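Local coordinates for protein CT_858 (Chlamydia trachomatis, PDB 3DOR), which is a secreted chlamydial protease, probably a serine-type endopeptidase that cleaves peptide bonds within other proteins, at residues P364-I369 with S515-E520; G419-N424 with T435-F440. One frame throughout, in Å; residues are numbered along the deposited sequence.

Overall arrangement
Contact 1 pairs two strands and is partly buried, its centre about 17 Å from the chain centre. Contact 2 packs a helix on a loop; though its centre lies about 25 Å out, it is mostly buried, with Gln421 partly exposed. Strand pairing buries 445 Å² and rests on direct hydrogen bonds; the helix-to-loop packing buries 170 Å², has no direct hydrogen bond across it, and relies on aliphatic contacts and one water. In sequence, contact 2 is nested within the excursion that contact 1 closes. Loop 435-440 of contact 2 lies against strand 361-368 of contact 1: His366 N is 2.9 Å from Ile437 O, a probable hydrogen bond, and Pro436 packs on Lys365 and Arg367.

Contact 1: P364-I369 with S515-E520; sequences PKHRMI and SLAVRE
His366 turns its ring toward Ser515 with CG trans to the carbonyl carbon (chi1 -74°), while Ser515 places OG between its own N and carbonyl carbon (chi1 73°). The result is a nearly straight hydrogen bond of 2.9 Å between His366 ND1 and Ser515 OG, near the plane of the imidazole; either atom could be the donor. The hydroxyl is held by this ring nitrogen and by the backbone N-H of Phe495, just before strand 496-499. Over one face of the same ring sits Ala517 CB, in a CH-pi contact 3.8 Å from the ring centroid and 18° off the normal, so both face and edge of His366 are met by one strand.

Strands 361-368 and 507-518 pair in an antiparallel sheet that also takes in 75-78, 444-445 and 496-499. His366, Ala517, Met368 and Ser515 share one face: Ala517 lies directly across from His366 in a non-hydrogen-bonded pair, and Ser515, paired likewise with Met368, is diagonal to it. Arg367-Leu516 is a hydrogen-bonded pair: Arg367 N donates to Leu516 O at 2.8 Å, and Leu516 N returns a bond of 2.8 Å to Arg367 O. Next along, Val518 N reaches Lys365 O at 2.8 Å. Its return bond, Lys365 N to Val518 O, is weak at 3.2 Å; a water also bridges the two atoms, accepting from Lys365 N and donating to Val518 O at 2.7 Å.

On the face carrying Arg367 and Val518, Arg367 CG packs against Val518 CG2 at 3.7 Å. Bends at chi2 and chi3 then carry the guanidinium off the strand pair, where NE meets Ser434 O and NH2 meets Leu433 O. NH2 also bonds Gln205 O of the second subunit, whose Leu206 packs on Leu516.

Contact 2: G419-N424 with T435-F440; sequences GRQVLN and TPIPLF. With SO4 (sulfate ion), chain P.
Helix 409-428 packs through Gln421 and Val422 on Ile437, in the loop that follows the helix and leads to strand 444-445. Ile437, buried like Val422, is the loop residue with the largest share of the contact, and its side chain also touches Phe418 and Cys425 of the same helix, so it sits against the helix one turn to either side of Gln421 and Val422.

The two main side chains run antiparallel alongside one another, each end near the other's root. Gln421 runs extended beyond CG (chi2 179°), which brings its amide alongside the branch of Ile437: OE1 lies 3.7 Å from both Ile437 CG1 and CG2, and CD approaches the CG2 methyl at 4.1 Å. In return, the straight chain of Ile437 (chi2 180°) carries CD1 back to 3.8 Å from Gln421 CB. Val422 adds a looser apolar touch, its CG2 standing 4.5 Å from Ile437 CD1.

Polar linkage is indirect. One water donates to Gln421 OE1 at 2.8 Å and to Pro436 O at 3.0 Å, bridging helix side chain and loop carbonyl. The other end of the amide, NE2, is hydrogen-bonded to Ser417 OG, one turn earlier.

Ser417 OG also bonds a sulfate, probably from the crystallisation liquor. Its O2 lies 3.0 Å from Arg420 NH1, at the edge of the guanidinium and near its plane, in a weak bond.

The bonds to Ser417 and the water probably set the amide's rotation, so OE1 rests beside the Ile437 branch with both polar atoms partnered.

Contact 1: P364-I369 with S515-E520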
loop_
_atom_site.group_PDB
_atom_site.type_symbol
_atom_site.label_atom_id
_atom_site.label_comp_id
_atom_site.label_asym_id
_atom_site.label_seq_id
_atom_site.Cartn_x
_atom_site.Cartn_y
_atom_site.Cartn_z
ATOM N N PRO B 364 5.992 21.648 -17.611
ATOM C CA PRO B 364 6.415 20.622 -18.562
ATOM C C PRO B 364 5.389 19.482 -18.460
ATOM O O PRO B 364 4.825 19.244 -17.388
ATOM C CB PRO B 364 7.794 20.218 -18.043
ATOM C CG PRO B 364 7.727 20.530 -16.583
ATOM C CD PRO B 364 6.999 21.838 -16.554
ATOM N N LYS B 365 5.155 18.786 -19.567
ATOM C CA LYS B 365 4.189 17.694 -19.598
ATOM C C LYS B 365 4.890 16.358 -19.449
ATOM O O LYS B 365 6.111 16.292 -19.514
ATOM C CB LYS B 365 3.401 17.725 -20.913
ATOM C CG LYS B 365 2.533 18.962 -21.066
ATOM C CD LYS B 365 1.760 18.929 -22.378
ATOM C CE LYS B 365 0.858 20.153 -22.521
ATOM N NZ LYS B 365 1.648 21.416 -22.578
ATOM N N HIS B 366 4.116 15.296 -19.258
ATOM C CA HIS B 366 4.692 13.966 -19.080
ATOM C C HIS B 366 4.235 12.910 -20.093
ATOM O O HIS B 366 3.048 12.823 -20.406
ATOM C CB HIS B 366 4.376 13.454 -17.675
ATOM C CG HIS B 366 5.180 14.104 -16.593
ATOM N ND1 HIS B 366 6.003 13.387 -15.746
ATOM C CD2 HIS B 366 5.276 15.396 -16.202
ATOM C CE1 HIS B 366 6.566 14.210 -14.884
ATOM N NE2 HIS B 366 6.144 15.437 -15.138
ATOM N N ARG B 367 5.181 12.120 -20.598
ATOM C CA ARG B 367 4.868 11.026 -21.532
ATOM C C ARG B 367 4.670 9.845 -20.575
ATOM O O ARG B 367 5.589 9.482 -19.837
ATOM C CB ARG B 367 6.052 10.717 -22.464
ATOM C CG ARG B 367 6.641 11.885 -23.252
ATOM C CD ARG B 367 5.984 12.100 -24.599
ATOM N NE ARG B 367 5.862 10.878 -25.399
ATOM C CZ ARG B 367 6.756 10.426 -26.274
ATOM N NH1 ARG B 367 7.886 11.085 -26.492
ATOM N NH2 ARG B 367 6.500 9.312 -26.953
ATOM N N MET B 368 3.491 9.235 -20.589
ATOM C CA MET B 368 3.199 8.147 -19.657
ATOM C C MET B 368 3.030 6.739 -20.236
ATOM O O MET B 368 2.633 6.579 -21.383
ATOM C CB MET B 368 1.927 8.508 -18.881
ATOM C CG MET B 368 2.029 9.777 -18.037
ATOM S SD MET B 368 0.458 10.685 -17.983
ATOM C CE MET B 368 -0.540 9.579 -17.007
ATOM N N ILE B 369 3.357 5.721 -19.439
ATOM C CA ILE B 369 3.135 4.333 -19.858
ATOM C C ILE B 369 1.798 3.988 -19.209
ATOM O O ILE B 369 1.608 4.222 -18.014
ATOM C CB ILE B 369 4.176 3.330 -19.320
ATOM C CG1 ILE B 369 5.530 3.565 -19.973
ATOM C CG2 ILE B 369 3.741 1.912 -19.679
ATOM C CD1 ILE B 369 6.379 2.279 -20.086
ATOM N N SER B 515 6.784 7.664 -16.028
ATOM C CA SER B 515 6.626 8.711 -17.031
ATOM C C SER B 515 7.947 9.370 -17.387
ATOM O O SER B 515 8.955 9.171 -16.712
ATOM C CB SER B 515 5.686 9.792 -16.512
ATOM O OG SER B 515 6.351 10.555 -15.524
ATOM N N LEU B 516 7.933 10.140 -18.470
ATOM C CA LEU B 516 9.105 10.891 -18.901
ATOM C C LEU B 516 8.663 12.334 -19.074
ATOM O O LEU B 516 7.844 12.639 -19.939
ATOM C CB LEU B 516 9.652 10.387 -20.238
ATOM C CG LEU B 516 10.677 9.258 -20.253
ATOM C CD1 LEU B 516 11.136 9.046 -21.693
ATOM C CD2 LEU B 516 11.870 9.600 -19.360
ATOM N N ALA B 517 9.187 13.218 -18.240
ATOM C CA ALA B 517 8.840 14.627 -18.342
ATOM C C ALA B 517 9.537 15.236 -19.551
ATOM O O ALA B 517 10.667 14.851 -19.893
ATOM C CB ALA B 517 9.264 15.356 -17.086
ATOM N N VAL B 518 8.857 16.183 -20.190
ATOM C CA VAL B 518 9.389 16.884 -21.348
ATOM C C VAL B 518 9.253 18.384 -21.100
ATOM O O VAL B 518 8.165 18.856 -20.790
ATOM C CB VAL B 518 8.605 16.548 -22.629
ATOM C CG1 VAL B 518 9.263 17.229 -23.816
ATOM C CG2 VAL B 518 8.550 15.039 -22.840
ATOM N N ARG B 519 10.348 19.129 -21.237
ATOM C CA ARG B 519 10.317 20.578 -21.033
ATOM C C ARG B 519 9.624 21.244 -22.235
ATOM O O ARG B 519 9.528 20.645 -23.303
ATOM C CB ARG B 519 11.747 21.110 -20.869
ATOM C CG ARG B 519 12.471 20.533 -19.641
ATOM C CD ARG B 519 13.969 20.807 -19.658
ATOM N NE ARG B 519 14.298 22.230 -19.600
ATOM C CZ ARG B 519 15.530 22.699 -19.424
ATOM N NH1 ARG B 519 16.550 21.861 -19.287
ATOM N NH2 ARG B 519 15.746 24.006 -19.378
ATOM N N GLU B 520 9.135 22.470 -22.054
ATOM C CA GLU B 520 8.445 23.198 -23.125
ATOM C C GLU B 520 9.087 23.053 -24.499
ATOM O O GLU B 520 8.394 22.858 -25.490
ATOM C CB GLU B 520 8.361 24.694 -22.811
ATOM C CG GLU B 520 7.395 25.073 -21.709
ATOM C CD GLU B 520 7.214 26.580 -21.603
ATOM O OE1 GLU B 520 6.634 27.170 -22.548
ATOM O OE2 GLU B 520 7.659 27.169 -20.587
HETATM O O HOH W 1 6.179 19.853 -22.361
#

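Contact 2: G419-N424 with T435-F440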
loop_
_atom_site.group_PDB
_atom_site.type_symbol
_atom_site.label_atom_id
_atom_site.label_comp_id
_atom_site.label_asym_id
_atom_site.label_seq_id
_atom_site.Cartn_x
_atom_site.Cartn_y
_atom_site.Cartn_z
ATOM N N GLY B 419 -8.326 13.249 -17.442
ATOM C CA GLY B 419 -9.022 11.987 -17.631
ATOM C C GLY B 419 -9.284 11.699 -19.099
ATOM O O GLY B 419 -9.006 10.599 -19.581
ATOM N N ARG B 420 -9.810 12.687 -19.819
ATOM C CA ARG B 420 -10.098 12.510 -21.237
ATOM C C ARG B 420 -8.866 12.174 -22.060
ATOM O O ARG B 420 -8.928 11.317 -22.943
ATOM C CB ARG B 420 -10.724 13.769 -21.827
ATOM C CG ARG B 420 -12.046 14.160 -21.228
ATOM C CD ARG B 420 -12.500 15.468 -21.846
ATOM N NE ARG B 420 -13.399 16.182 -20.953
ATOM C CZ ARG B 420 -13.226 17.445 -20.586
ATOM N NH1 ARG B 420 -12.183 18.128 -21.042
ATOM N NH2 ARG B 420 -14.096 18.023 -19.764
ATOM N N GLN B 421 -7.750 12.850 -21.791
ATOM C CA GLN B 421 -6.539 12.601 -22.571
ATOM C C GLN B 421 -5.995 11.205 -22.329
ATOM O O GLN B 421 -5.501 10.557 -23.254
ATOM C CB GLN B 421 -5.463 13.645 -22.262
ATOM C CG GLN B 421 -5.822 15.062 -22.679
ATOM C CD GLN B 421 -4.728 16.054 -22.314
ATOM O OE1 GLN B 421 -3.574 15.903 -22.732
ATOM N NE2 GLN B 421 -5.083 17.073 -21.534
ATOM N N VAL B 422 -6.075 10.737 -21.088
ATOM C CA VAL B 422 -5.609 9.395 -20.773
ATOM C C VAL B 422 -6.513 8.376 -21.474
ATOM O O VAL B 422 -6.030 7.447 -22.121
ATOM C CB VAL B 422 -5.614 9.134 -19.246
ATOM C CG1 VAL B 422 -5.273 7.673 -18.952
ATOM C CG2 VAL B 422 -4.592 10.037 -18.578
ATOM N N LEU B 423 -7.823 8.562 -21.358
ATOM C CA LEU B 423 -8.773 7.652 -21.998
ATOM C C LEU B 423 -8.586 7.662 -23.515
ATOM O O LEU B 423 -8.711 6.631 -24.172
ATOM C CB LEU B 423 -10.210 8.058 -21.664
ATOM C CG LEU B 423 -10.671 7.875 -20.218
ATOM C CD1 LEU B 423 -12.059 8.489 -20.046
ATOM C CD2 LEU B 423 -10.687 6.385 -19.861
ATOM N N ASN B 424 -8.284 8.837 -24.062
ATOM C CA ASN B 424 -8.085 8.977 -25.500
ATOM C C ASN B 424 -6.823 8.222 -25.931
ATOM O O ASN B 424 -6.824 7.535 -26.952
ATOM C CB ASN B 424 -7.986 10.458 -25.876
ATOM C CG ASN B 424 -8.152 10.694 -27.367
ATOM O OD1 ASN B 424 -9.181 10.351 -27.951
ATOM N ND2 ASN B 424 -7.135 11.280 -27.993
ATOM N N THR B 435 1.608 10.531 -25.745
ATOM C CA THR B 435 1.861 11.884 -26.192
ATOM C C THR B 435 1.930 12.649 -24.865
ATOM O O THR B 435 1.358 12.208 -23.873
ATOM C CB THR B 435 0.677 12.383 -27.068
ATOM O OG1 THR B 435 0.918 13.728 -27.495
ATOM C CG2 THR B 435 -0.630 12.323 -26.290
ATOM N N PRO B 436 2.639 13.790 -24.818
ATOM C CA PRO B 436 2.710 14.513 -23.545
ATOM C C PRO B 436 1.383 14.989 -22.951
ATOM O O PRO B 436 0.559 15.631 -23.608
ATOM C CB PRO B 436 3.695 15.655 -23.840
ATOM C CG PRO B 436 3.571 15.857 -25.312
ATOM C CD PRO B 436 3.463 14.444 -25.847
ATOM N N ILE B 437 1.196 14.650 -21.682
ATOM C CA ILE B 437 0.001 15.003 -20.930
ATOM C C ILE B 437 0.461 15.586 -19.592
ATOM O O ILE B 437 1.274 14.983 -18.897
ATOM C CB ILE B 437 -0.861 13.742 -20.661
ATOM C CG1 ILE B 437 -1.264 13.095 -21.992
ATOM C CG2 ILE B 437 -2.078 14.102 -19.818
ATOM C CD1 ILE B 437 -2.107 11.849 -21.832
ATOM N N PRO B 438 -0.049 16.766 -19.214
ATOM C CA PRO B 438 0.392 17.324 -17.932
ATOM C C PRO B 438 -0.162 16.555 -16.741
ATOM O O PRO B 438 -1.296 16.082 -16.767
ATOM C CB PRO B 438 -0.099 18.770 -17.989
ATOM C CG PRO B 438 -1.313 18.692 -18.836
ATOM C CD PRO B 438 -0.955 17.689 -19.919
ATOM N N LEU B 439 0.649 16.416 -15.701
ATOM C CA LEU B 439 0.208 15.701 -14.514
ATOM C C LEU B 439 -1.022 16.421 -13.981
ATOM O O LEU B 439 -1.083 17.651 -14.009
ATOM C CB LEU B 439 1.323 15.671 -13.468
ATOM C CG LEU B 439 2.609 14.989 -13.945
ATOM C CD1 LEU B 439 3.686 15.028 -12.850
ATOM C CD2 LEU B 439 2.288 13.556 -14.318
ATOM N N PHE B 440 -2.005 15.647 -13.524
ATOM C CA PHE B 440 -3.259 16.187 -13.002
ATOM C C PHE B 440 -3.925 17.111 -14.012
ATOM O O PHE B 440 -4.897 17.794 -13.692
ATOM C CB PHE B 440 -3.029 16.951 -11.692
ATOM C CG PHE B 440 -2.460 16.105 -10.582
ATOM C CD1 PHE B 440 -1.106 16.161 -10.272
ATOM C CD2 PHE B 440 -3.276 15.246 -9.860
ATOM C CE1 PHE B 440 -0.572 15.373 -9.262
ATOM C CE2 PHE B 440 -2.753 14.447 -8.845
ATOM C CZ PHE B 440 -1.397 14.513 -8.546
HETATM S S SO4 P . -9.345 17.892 -23.736
HETATM O O1 SO4 P . -7.847 17.743 -23.789
HETATM O O2 SO4 P . -9.693 18.816 -22.604
HETATM O O3 SO4 P . -9.884 18.506 -24.998
HETATM O O4 SO4 P . -9.926 16.526 -23.565
HETATM O O HOH W 2 -1.536 17.728 -23.447
#